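Local coordinates for TATA-box-binding protein (Methanococcus jannaschii, PDB 2Z8U), which probably binds the TATA box of archaeal promoters as a general transcription factor and so helps RNA polymerase start at the genes it transcribes, at residues K85-I88 against K89-D93; D122-A125 against L126-G130; Y143-D147 against P148-V152; R173-K176 against K177-T181. All coordinates share one frame; numbering follows the deposited sequence.

Contact 1 of 4, residues K85-I88 against K89-D93; sequences KKII and KELKD
The carbonyl oxygen of Ile88 accepts the amide of Lys92, with N to O at 2.7 Å and an almost straight N-H...O angle of 171°. One residue back, Leu91 N reaches Ile87 O at 3.0 Å. Lys89 to Lys85 and Glu90 to Lys86 continue the i to i+4 series of helix 77-94.

On the buried side, Leu91 leans back over the preceding turn. With its CG turned anti to its own carbonyl carbon (chi1 -50°), that atom comes to 3.3 Å from Ile87 O and faces the CG2 branch of Ile87 at 4.4 Å. The other branch of Ile87 ends in CD1, which meets Glu90 OE2 at 3.8 Å, a methyl beside a carboxylate oxygen. Ile87 rests on Cys52 and Leu54 of strand 50-54 and Leu91 on Val33 and Ile36 of helix 30-36, while Ile88 packs on Val98 and Pro102.

Charged groups occupy the outer side. Lys89 runs extended as far as CE and then bends at its last torsion (chi4 -51°), which brings NZ to 2.9 Å from Asp93 OD2 in a salt bridge through the syn lone pair of that oxygen. Lys85 and Lys92 are paired with Glu81 and Glu100. The chemistry is that of an amphipathic helix: branched aliphatic groups join it to the sheet and the shorter helix, and lysine-carboxylate pairs probably offset part of its positive charge.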
loop_
_atom_site.group_PDB
_atom_site.type_symbol
_atom_site.label_atom_id
_atom_site.label_comp_id
_atom_site.label_asym_id
_atom_site.label_seq_id
_atom_site.Cartn_x
_atom_site.Cartn_y
_atom_site.Cartn_z
ATOM N N LYS B 85 -2.899 -39.880 21.818
ATOM C CA LYS B 85 -2.252 -40.946 22.583
ATOM C C LYS B 85 -2.386 -42.360 21.948
ATOM O O LYS B 85 -1.529 -43.211 22.126
ATOM C CB LYS B 85 -2.645 -40.895 24.059
ATOM C CG LYS B 85 -1.861 -39.800 24.827
ATOM C CD LYS B 85 -2.539 -39.337 26.104
ATOM C CE LYS B 85 -1.559 -38.487 26.996
ATOM N NZ LYS B 85 -1.098 -37.100 26.477
ATOM N N LYS B 86 -3.468 -42.585 21.209
ATOM C CA LYS B 86 -3.682 -43.854 20.503
ATOM C C LYS B 86 -2.658 -44.027 19.399
ATOM O O LYS B 86 -2.064 -45.115 19.219
ATOM C CB LYS B 86 -5.092 -43.873 19.909
ATOM C CG LYS B 86 -6.165 -44.241 20.930
ATOM C CD LYS B 86 -7.560 -44.297 20.315
ATOM C CE LYS B 86 -8.625 -44.428 21.418
ATOM N NZ LYS B 86 -9.996 -44.447 20.828
ATOM N N ILE B 87 -2.446 -42.937 18.657
ATOM C CA ILE B 87 -1.401 -42.891 17.615
ATOM C C ILE B 87 -0.007 -43.079 18.223
ATOM O O ILE B 87 0.797 -43.856 17.683
ATOM C CB ILE B 87 -1.505 -41.581 16.791
ATOM C CG1 ILE B 87 -2.894 -41.488 16.109
ATOM C CG2 ILE B 87 -0.331 -41.420 15.818
ATOM C CD1 ILE B 87 -3.124 -42.434 14.939
ATOM N N ILE B 88 0.280 -42.359 19.320
ATOM C CA ILE B 88 1.551 -42.496 20.062
ATOM C C ILE B 88 1.832 -43.963 20.458
ATOM O O ILE B 88 2.932 -44.486 20.250
ATOM C CB ILE B 88 1.573 -41.537 21.315
ATOM C CG1 ILE B 88 1.691 -40.078 20.834
ATOM C CG2 ILE B 88 2.689 -41.926 22.324
ATOM C CD1 ILE B 88 1.654 -39.039 21.942
ATOM N N LYS B 89 0.823 -44.620 21.019
ATOM C CA LYS B 89 0.954 -46.039 21.381
ATOM C C LYS B 89 1.352 -46.892 20.179
ATOM O O LYS B 89 2.215 -47.749 20.295
ATOM C CB LYS B 89 -0.327 -46.562 21.997
ATOM C CG LYS B 89 -0.287 -48.042 22.339
ATOM C CD LYS B 89 -1.527 -48.413 23.134
ATOM C CE LYS B 89 -1.440 -49.846 23.639
ATOM N NZ LYS B 89 -1.107 -50.832 22.581
ATOM N N GLU B 90 0.718 -46.684 19.027
ATOM C CA GLU B 90 1.101 -47.460 17.837
ATOM C C GLU B 90 2.547 -47.238 17.462
ATOM O O GLU B 90 3.283 -48.190 17.202
ATOM C CB GLU B 90 0.242 -47.102 16.635
ATOM C CG GLU B 90 -1.194 -47.530 16.734
ATOM C CD GLU B 90 -1.915 -47.103 15.485
ATOM O OE1 GLU B 90 -1.636 -47.685 14.417
ATOM O OE2 GLU B 90 -2.727 -46.178 15.559
ATOM N N LEU B 91 2.961 -45.972 17.429
ATOM C CA LEU B 91 4.359 -45.647 17.100
ATOM C C LEU B 91 5.324 -46.210 18.142
ATOM O O LEU B 91 6.352 -46.803 17.780
ATOM C CB LEU B 91 4.560 -44.126 16.904
ATOM C CG LEU B 91 3.580 -43.385 15.969
ATOM C CD1 LEU B 91 4.056 -41.922 15.828
ATOM C CD2 LEU B 91 3.360 -44.032 14.608
ATOM N N LYS B 92 4.988 -46.075 19.428
ATOM C CA LYS B 92 5.796 -46.685 20.487
ATOM C C LYS B 92 5.892 -48.208 20.302
ATOM O O LYS B 92 6.973 -48.777 20.396
ATOM C CB LYS B 92 5.260 -46.354 21.896
ATOM C CG LYS B 92 5.894 -47.207 22.999
ATOM C CD LYS B 92 5.433 -46.809 24.406
ATOM C CE LYS B 92 6.109 -47.696 25.468
ATOM N NZ LYS B 92 5.325 -47.731 26.740
ATOM N N ASP B 93 4.751 -48.848 20.045
ATOM C CA ASP B 93 4.696 -50.295 19.832
ATOM C C ASP B 93 5.565 -50.690 18.639
ATOM O O ASP B 93 6.237 -51.729 18.663
ATOM C CB ASP B 93 3.246 -50.744 19.620
ATOM C CG ASP B 93 2.463 -50.825 20.910
ATOM O OD1 ASP B 93 3.081 -50.675 21.992
ATOM O OD2 ASP B 93 1.223 -51.008 20.843
#

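Contact 2 of 4, residues D122-A125 against L126-G130; sequences DDIA and LMVEG
Ile124 and Val128 pack together where helix 121-127 ends, their side chains lying next to each other and directed the same way. The CG2 methyls of Ile124 and Val128 meet at 3.9 Å. In Val128 that methyl is anti to the carbonyl carbon (chi1 -176° for CG1), which turns it back toward the helix, and CB of Val128 sits 3.5 Å from Ile124 O. Leu141, Ile182 and Tyr143 add to the apolar surroundings of the pair, and Ile124 is buried among them.

Asp122 and Glu129, by contrast, are exposed, although Glu129 reaches out to form a salt bridge with Lys68 of the second subunit. Met127 lies at this subunit boundary, where Leu126 also packs. Its chain is extended beyond CG and passes along the carbonyl of Asp123, with SD 3.6 Å from Asp123 O.

The backbone marks the end of the helix. Val128 N bonds to Ile124 O at 2.9 Å and Met127 N to Asp123 O at 3.0 Å, yet the N-H...O angles are only 149° and 144°. Leu126 N is shared between Asp122 O at 3.2 Å and, weakly, Asp123 O; Met127 N likewise adds a weak bond to Ile124 O. Val128 is the first residue to leave helical angles. Thr131 OG1 bonds to Val128 O and weakly to Ile124 O, joining the turn to strand 131-133. Bent and divided amide bonds thus accompany the unwinding of the helix, while Leu126, Met127 and Glu129 serve contact with the second subunit.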
loop_
_atom_site.group_PDB
_atom_site.type_symbol
_atom_site.label_atom_id
_atom_site.label_comp_id
_atom_site.label_asym_id
_atom_site.label_seq_id
_atom_site.Cartn_x
_atom_site.Cartn_y
_atom_site.Cartn_z
ATOM N N ASP B 122 -28.430 -5.830 8.063
ATOM C CA ASP B 122 -28.201 -4.536 7.396
ATOM C C ASP B 122 -28.025 -3.405 8.413
ATOM O O ASP B 122 -27.137 -2.571 8.267
ATOM C CB ASP B 122 -29.338 -4.220 6.412
ATOM C CG ASP B 122 -29.309 -5.123 5.188
ATOM O OD1 ASP B 122 -30.270 -5.894 5.004
ATOM O OD2 ASP B 122 -28.311 -5.085 4.427
ATOM N N ASP B 123 -28.862 -3.404 9.454
ATOM C CA ASP B 123 -28.705 -2.478 10.585
ATOM C C ASP B 123 -27.338 -2.580 11.240
ATOM O O ASP B 123 -26.684 -1.566 11.470
ATOM C CB ASP B 123 -29.789 -2.715 11.651
ATOM C CG ASP B 123 -31.124 -2.104 11.281
ATOM O OD1 ASP B 123 -31.194 -1.349 10.285
ATOM O OD2 ASP B 123 -32.115 -2.381 12.003
ATOM N N ILE B 124 -26.910 -3.808 11.524
ATOM C CA ILE B 124 -25.644 -4.057 12.193
ATOM C C ILE B 124 -24.486 -3.599 11.283
ATOM O O ILE B 124 -23.546 -2.956 11.748
ATOM C CB ILE B 124 -25.499 -5.561 12.631
ATOM C CG1 ILE B 124 -26.486 -5.920 13.756
ATOM C CG2 ILE B 124 -24.067 -5.888 13.109
ATOM C CD1 ILE B 124 -26.638 -7.426 13.975
ATOM N N ALA B 125 -24.574 -3.911 9.993
ATOM C CA ALA B 125 -23.507 -3.581 9.040
ATOM C C ALA B 125 -23.249 -2.070 8.962
ATOM O O ALA B 125 -22.131 -1.622 8.660
ATOM C CB ALA B 125 -23.856 -4.112 7.666
ATOM N N LEU B 126 -24.299 -1.301 9.209
ATOM C CA LEU B 126 -24.207 0.161 9.179
ATOM C C LEU B 126 -23.747 0.725 10.529
ATOM O O LEU B 126 -22.911 1.627 10.567
ATOM C CB LEU B 126 -25.554 0.768 8.768
ATOM C CG LEU B 126 -25.691 2.290 8.589
ATOM C CD1 LEU B 126 -24.642 2.898 7.640
ATOM C CD2 LEU B 126 -27.101 2.611 8.128
ATOM N N MET B 127 -24.274 0.168 11.621
ATOM C CA MET B 127 -24.157 0.758 12.965
ATOM C C MET B 127 -22.964 0.274 13.790
ATOM O O MET B 127 -22.561 0.938 14.754
ATOM C CB MET B 127 -25.447 0.517 13.757
ATOM C CG MET B 127 -26.626 1.323 13.254
ATOM S SD MET B 127 -28.236 0.690 13.772
ATOM C CE MET B 127 -29.284 1.952 13.059
ATOM N N VAL B 128 -22.412 -0.874 13.423
ATOM C CA VAL B 128 -21.321 -1.484 14.178
ATOM C C VAL B 128 -20.052 -1.490 13.321
ATOM O O VAL B 128 -20.050 -1.977 12.191
ATOM C CB VAL B 128 -21.682 -2.918 14.659
ATOM C CG1 VAL B 128 -20.580 -3.491 15.532
ATOM C CG2 VAL B 128 -22.999 -2.910 15.433
ATOM N N GLU B 129 -18.974 -0.937 13.867
ATOM C CA GLU B 129 -17.747 -0.789 13.101
ATOM C C GLU B 129 -17.001 -2.116 13.041
ATOM O O GLU B 129 -17.173 -2.987 13.917
ATOM C CB GLU B 129 -16.892 0.367 13.640
ATOM C CG GLU B 129 -17.383 1.742 13.140
ATOM C CD GLU B 129 -16.878 2.924 13.969
ATOM O OE1 GLU B 129 -16.117 2.704 14.938
ATOM O OE2 GLU B 129 -17.237 4.081 13.642
ATOM N N GLY B 130 -16.209 -2.286 11.981
ATOM C CA GLY B 130 -15.490 -3.535 11.741
ATOM C C GLY B 130 -16.395 -4.705 11.384
ATOM O O GLY B 130 -16.054 -5.875 11.655
#

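Contact 3 of 4, residues Y143-D147 against P148-V152; sequences YRLDD and PKVVV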
loop_
_atom_site.group_PDB
_atom_site.type_symbol
_atom_site.label_atom_id
_atom_site.label_comp_id
_atom_site.label_asym_id
_atom_site.label_seq_id
_atom_site.Cartn_x
_atom_site.Cartn_y
_atom_site.Cartn_z
ATOM N N TYR B 143 -17.719 -10.082 11.704
ATOM C CA TYR B 143 -17.429 -9.144 12.754
ATOM C C TYR B 143 -16.116 -9.574 13.409
ATOM O O TYR B 143 -16.027 -10.652 13.978
ATOM C CB TYR B 143 -18.600 -9.206 13.744
ATOM C CG TYR B 143 -18.553 -8.283 14.931
ATOM C CD1 TYR B 143 -19.206 -8.635 16.118
ATOM C CD2 TYR B 143 -17.876 -7.070 14.882
ATOM C CE1 TYR B 143 -19.188 -7.791 17.216
ATOM C CE2 TYR B 143 -17.854 -6.223 15.972
ATOM C CZ TYR B 143 -18.518 -6.589 17.132
ATOM O OH TYR B 143 -18.497 -5.750 18.222
ATOM N N ARG B 144 -15.093 -8.744 13.321
ATOM C CA ARG B 144 -13.825 -9.085 13.956
ATOM C C ARG B 144 -13.691 -8.418 15.329
ATOM O O ARG B 144 -13.942 -7.216 15.465
ATOM C CB ARG B 144 -12.655 -8.740 13.024
ATOM C CG ARG B 144 -11.323 -9.345 13.453
ATOM C CD ARG B 144 -10.389 -9.455 12.268
ATOM N NE ARG B 144 -9.029 -9.873 12.623
ATOM C CZ ARG B 144 -8.074 -10.134 11.731
ATOM N NH1 ARG B 144 -8.337 -10.025 10.436
ATOM N NH2 ARG B 144 -6.841 -10.484 12.127
ATOM N N LEU B 145 -13.315 -9.190 16.349
ATOM C CA LEU B 145 -13.030 -8.621 17.675
ATOM C C LEU B 145 -11.527 -8.600 17.955
ATOM O O LEU B 145 -10.794 -9.472 17.489
ATOM C CB LEU B 145 -13.746 -9.398 18.785
ATOM C CG LEU B 145 -15.269 -9.358 18.959
ATOM C CD1 LEU B 145 -15.654 -10.080 20.261
ATOM C CD2 LEU B 145 -15.786 -7.927 18.972
ATOM N N ASP B 146 -11.072 -7.613 18.719
ATOM C CA ASP B 146 -9.654 -7.522 19.065
ATOM C C ASP B 146 -9.353 -7.996 20.485
ATOM O O ASP B 146 -8.191 -8.215 20.831
ATOM C CB ASP B 146 -9.112 -6.100 18.841
ATOM C CG ASP B 146 -9.181 -5.661 17.392
ATOM O OD1 ASP B 146 -9.217 -6.517 16.470
ATOM O OD2 ASP B 146 -9.198 -4.435 17.170
ATOM N N ASP B 147 -10.391 -8.143 21.303
ATOM C CA ASP B 147 -10.254 -8.752 22.620
ATOM C C ASP B 147 -11.545 -9.459 23.067
ATOM O O ASP B 147 -12.534 -8.798 23.386
ATOM C CB ASP B 147 -9.816 -7.729 23.671
ATOM C CG ASP B 147 -9.632 -8.355 25.036
ATOM O OD1 ASP B 147 -8.822 -9.303 25.152
ATOM O OD2 ASP B 147 -10.310 -7.920 25.992
ATOM N N PRO B 148 -11.552 -10.806 23.063
ATOM C CA PRO B 148 -10.445 -11.630 22.590
ATOM C C PRO B 148 -10.295 -11.498 21.081
ATOM O O PRO B 148 -11.211 -11.010 20.401
ATOM C CB PRO B 148 -10.866 -13.057 22.983
ATOM C CG PRO B 148 -12.337 -13.011 23.070
ATOM C CD PRO B 148 -12.690 -11.620 23.531
ATOM N N LYS B 149 -9.141 -11.900 20.570
ATOM C CA LYS B 149 -8.863 -11.813 19.137
ATOM C C LYS B 149 -9.600 -12.943 18.438
ATOM O O LYS B 149 -9.094 -14.062 18.345
ATOM C CB LYS B 149 -7.357 -11.898 18.889
ATOM C CG LYS B 149 -6.958 -11.938 17.421
ATOM C CD LYS B 149 -5.465 -12.254 17.279
ATOM C CE LYS B 149 -5.109 -12.468 15.806
ATOM N NZ LYS B 149 -3.714 -12.983 15.668
ATOM N N VAL B 150 -10.819 -12.651 17.982
ATOM C CA VAL B 150 -11.681 -13.662 17.367
ATOM C C VAL B 150 -12.368 -13.127 16.115
ATOM O O VAL B 150 -12.431 -11.922 15.901
ATOM C CB VAL B 150 -12.745 -14.201 18.352
ATOM C CG1 VAL B 150 -12.062 -14.927 19.527
ATOM C CG2 VAL B 150 -13.641 -13.095 18.853
ATOM N N VAL B 151 -12.874 -14.039 15.294
ATOM C CA VAL B 151 -13.699 -13.689 14.154
ATOM C C VAL B 151 -15.060 -14.228 14.437
ATOM O O VAL B 151 -15.209 -15.400 14.805
ATOM C CB VAL B 151 -13.158 -14.268 12.816
ATOM C CG1 VAL B 151 -14.186 -14.044 11.661
ATOM C CG2 VAL B 151 -11.855 -13.619 12.493
ATOM N N VAL B 152 -16.063 -13.366 14.307
ATOM C CA VAL B 152 -17.450 -13.751 14.610
ATOM C C VAL B 152 -18.280 -13.706 13.325
ATOM O O VAL B 152 -18.113 -12.801 12.518
ATOM C CB VAL B 152 -18.076 -12.809 15.664
ATOM C CG1 VAL B 152 -19.519 -13.252 16.014
ATOM C CG2 VAL B 152 -17.203 -12.767 16.940
HETATM O O HOH W 1 -9.484 -11.852 14.912
#
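Leu145 and Val150 stand side by side on one face of the beta hairpin formed by strands 141-146 and 149-154, pointing the same way, with Leu145 CB 3.7 Å from Val150 CG2. That methyl takes the position between the backbone N and carbonyl carbon of Val150 (chi1 -64° for CG1), which presents it to the leucine. Farther along this face, Tyr143 CB meets Val152 CB at 4.1 Å. The tyrosine's CG is anti to its backbone N (chi1 -179°), and the ring leads away from Val152 to a hydroxyl that is probably hydrogen-bonded to Thr181 OG1.

Arg144 and Val151 share the other face, where the extended arginine passes over Val150 O, its CG at 3.7 Å. A water weakly links Arg144 NE to that oxygen. Lys149 O accepts a bond from Arg144 NH1 of the second subunit, and Asp146 OD1 forms a salt bridge with Lys149 NZ of that subunit.

Between the strands, Tyr143 and Val152 are a hydrogen-bonded antiparallel pair, with Val152 N to Tyr143 O at 2.7 Å. The chain reverses through a cis peptide between Asp147 and Pro148, and Asp147 is tied to Arg173. Val152 on one face and Pro148 at the turn therefore pack on helix 168-183, while Val150 packs on Ile162 and Leu165; Arg144, Asp146 and Lys149 provide polar contact between subunits.

Contact 4 of 4, residues R173-K176 against K177-T181; sequences RALK and KILDT
Two bends in Lys176, at chi2 (92°) and chi4 (-44°), curl its side chain over the next turn of helix 168-183, where it closes an i to i+4 salt bridge. Asp180 meets it with CG anti to its own carbonyl carbon (chi1 -77°), and Lys176 NZ lies 3.1 Å from Asp180 OD1, bound through the syn lone pair of that oxygen. The lysine's CE also lies against the carboxylate, 3.3 Å from OD1, so that the two side chains cross on the outer side of the helix.

A neighbouring side is apolar. Leu175 CG touches Leu179 CD1 at 3.8 Å, and Leu179 continues to Pro11 and Leu115. Ile178, with CD1 3.3 Å from Ala174 O, faces Val160 and Ile162 of strand 159-163, as Ala174 faces Ile162. Beneath these side chains Leu179 N bonds to Leu175 O at 2.9 Å, whereas the bond from Lys177 N to Arg173 O is weak. Arg173 forms a salt bridge with Asp170. Four residues on from Lys177, Thr181 grips Lys177 O twice, from opposite faces of its plane: by Thr181 N at 3.0 Å and by Thr181 OG1 at 2.9 Å.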
loop_
_atom_site.group_PDB
_atom_site.type_symbol
_atom_site.label_atom_id
_atom_site.label_comp_id
_atom_site.label_asym_id
_atom_site.label_seq_id
_atom_site.Cartn_x
_atom_site.Cartn_y
_atom_site.Cartn_z
ATOM N N ARG B 173 -16.366 -14.606 27.038
ATOM C CA ARG B 173 -16.045 -13.172 26.978
ATOM C C ARG B 173 -16.431 -12.548 25.633
ATOM O O ARG B 173 -16.890 -11.400 25.574
ATOM C CB ARG B 173 -14.550 -12.962 27.208
ATOM C CG ARG B 173 -14.031 -13.448 28.549
ATOM C CD ARG B 173 -12.524 -13.180 28.695
ATOM N NE ARG B 173 -12.163 -11.844 28.225
ATOM C CZ ARG B 173 -11.207 -11.574 27.338
ATOM N NH1 ARG B 173 -10.464 -12.543 26.810
ATOM N NH2 ARG B 173 -10.987 -10.317 26.980
ATOM N N ALA B 174 -16.209 -13.307 24.556
ATOM C CA ALA B 174 -16.633 -12.929 23.217
ATOM C C ALA B 174 -18.158 -12.822 23.110
ATOM O O ALA B 174 -18.683 -11.830 22.582
ATOM C CB ALA B 174 -16.103 -13.939 22.209
ATOM N N LEU B 175 -18.867 -13.840 23.606
ATOM C CA LEU B 175 -20.340 -13.819 23.610
ATOM C C LEU B 175 -20.932 -12.591 24.318
ATOM O O LEU B 175 -21.813 -11.941 23.758
ATOM C CB LEU B 175 -20.938 -15.123 24.155
ATOM C CG LEU B 175 -22.474 -15.234 24.155
ATOM C CD1 LEU B 175 -22.982 -15.264 22.712
ATOM C CD2 LEU B 175 -22.909 -16.475 24.914
ATOM N N LYS B 176 -20.435 -12.259 25.512
ATOM C CA LYS B 176 -20.903 -11.059 26.236
ATOM C C LYS B 176 -20.776 -9.801 25.364
ATOM O O LYS B 176 -21.706 -8.997 25.285
ATOM C CB LYS B 176 -20.168 -10.893 27.579
ATOM C CG LYS B 176 -20.417 -9.563 28.315
ATOM C CD LYS B 176 -21.582 -9.646 29.300
ATOM C CE LYS B 176 -22.150 -8.269 29.716
ATOM N NZ LYS B 176 -21.128 -7.231 30.023
ATOM N N LYS B 177 -19.635 -9.656 24.693
ATOM C CA LYS B 177 -19.389 -8.504 23.820
ATOM C C LYS B 177 -20.294 -8.458 22.595
ATOM O O LYS B 177 -20.822 -7.403 22.265
ATOM C CB LYS B 177 -17.918 -8.422 23.416
ATOM C CG LYS B 177 -17.077 -7.719 24.468
ATOM C CD LYS B 177 -15.626 -8.153 24.415
ATOM C CE LYS B 177 -14.790 -7.424 25.464
ATOM N NZ LYS B 177 -14.294 -6.113 24.955
ATOM N N ILE B 178 -20.489 -9.601 21.941
ATOM C CA ILE B 178 -21.426 -9.691 20.809
ATOM C C ILE B 178 -22.851 -9.298 21.259
ATOM O O ILE B 178 -23.479 -8.419 20.671
ATOM C CB ILE B 178 -21.396 -11.091 20.197
ATOM C CG1 ILE B 178 -20.007 -11.362 19.604
ATOM C CG2 ILE B 178 -22.493 -11.270 19.149
ATOM C CD1 ILE B 178 -19.626 -12.840 19.556
ATOM N N LEU B 179 -23.331 -9.936 22.318
ATOM C CA LEU B 179 -24.640 -9.612 22.894
ATOM C C LEU B 179 -24.802 -8.132 23.232
ATOM O O LEU B 179 -25.841 -7.533 22.928
ATOM C CB LEU B 179 -24.898 -10.474 24.131
ATOM C CG LEU B 179 -25.003 -11.973 23.852
ATOM C CD1 LEU B 179 -25.205 -12.743 25.149
ATOM C CD2 LEU B 179 -26.130 -12.246 22.868
ATOM N N ASP B 180 -23.780 -7.548 23.855
ATOM C CA ASP B 180 -23.797 -6.127 24.221
ATOM C C ASP B 180 -23.889 -5.218 22.995
ATOM O O ASP B 180 -24.534 -4.164 23.018
ATOM C CB ASP B 180 -22.553 -5.775 25.040
ATOM C CG ASP B 180 -22.647 -6.240 26.499
ATOM O OD1 ASP B 180 -21.595 -6.231 27.177
ATOM O OD2 ASP B 180 -23.752 -6.607 26.973
ATOM N N THR B 181 -23.241 -5.642 21.920
ATOM C CA THR B 181 -23.207 -4.875 20.683
ATOM C C THR B 181 -24.570 -4.933 19.993
ATOM O O THR B 181 -25.139 -3.898 19.664
ATOM C CB THR B 181 -22.072 -5.376 19.768
ATOM O OG1 THR B 181 -20.818 -5.172 20.429
ATOM C CG2 THR B 181 -22.056 -4.626 18.458
#

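Contacts 2, 3 and 4 all fall in the second repeat and touch one another. Contact 1, on helix 77-94, and contact 4, on helix 168-183, lie on opposite sides of the chain's centre, their own centres about 42 Å apart. Contact 4 meets the hairpin of contact 3 through a salt bridge, Asp147 OD2 to Arg173 NH2 at 2.7 Å, and by packing of Val152 CG2 on Ile178 CD1 at 3.6 Å. Val128 CG1 of contact 2 reaches Thr181 CG2 at 3.5 Å and Tyr143 CE2 at 3.9 Å. Contacts 2 and 3 both border the second subunit. As in other TBPs, DNA probably binds the concave face of the saddle-shaped sheet, away from the helices of contacts 1 and 4.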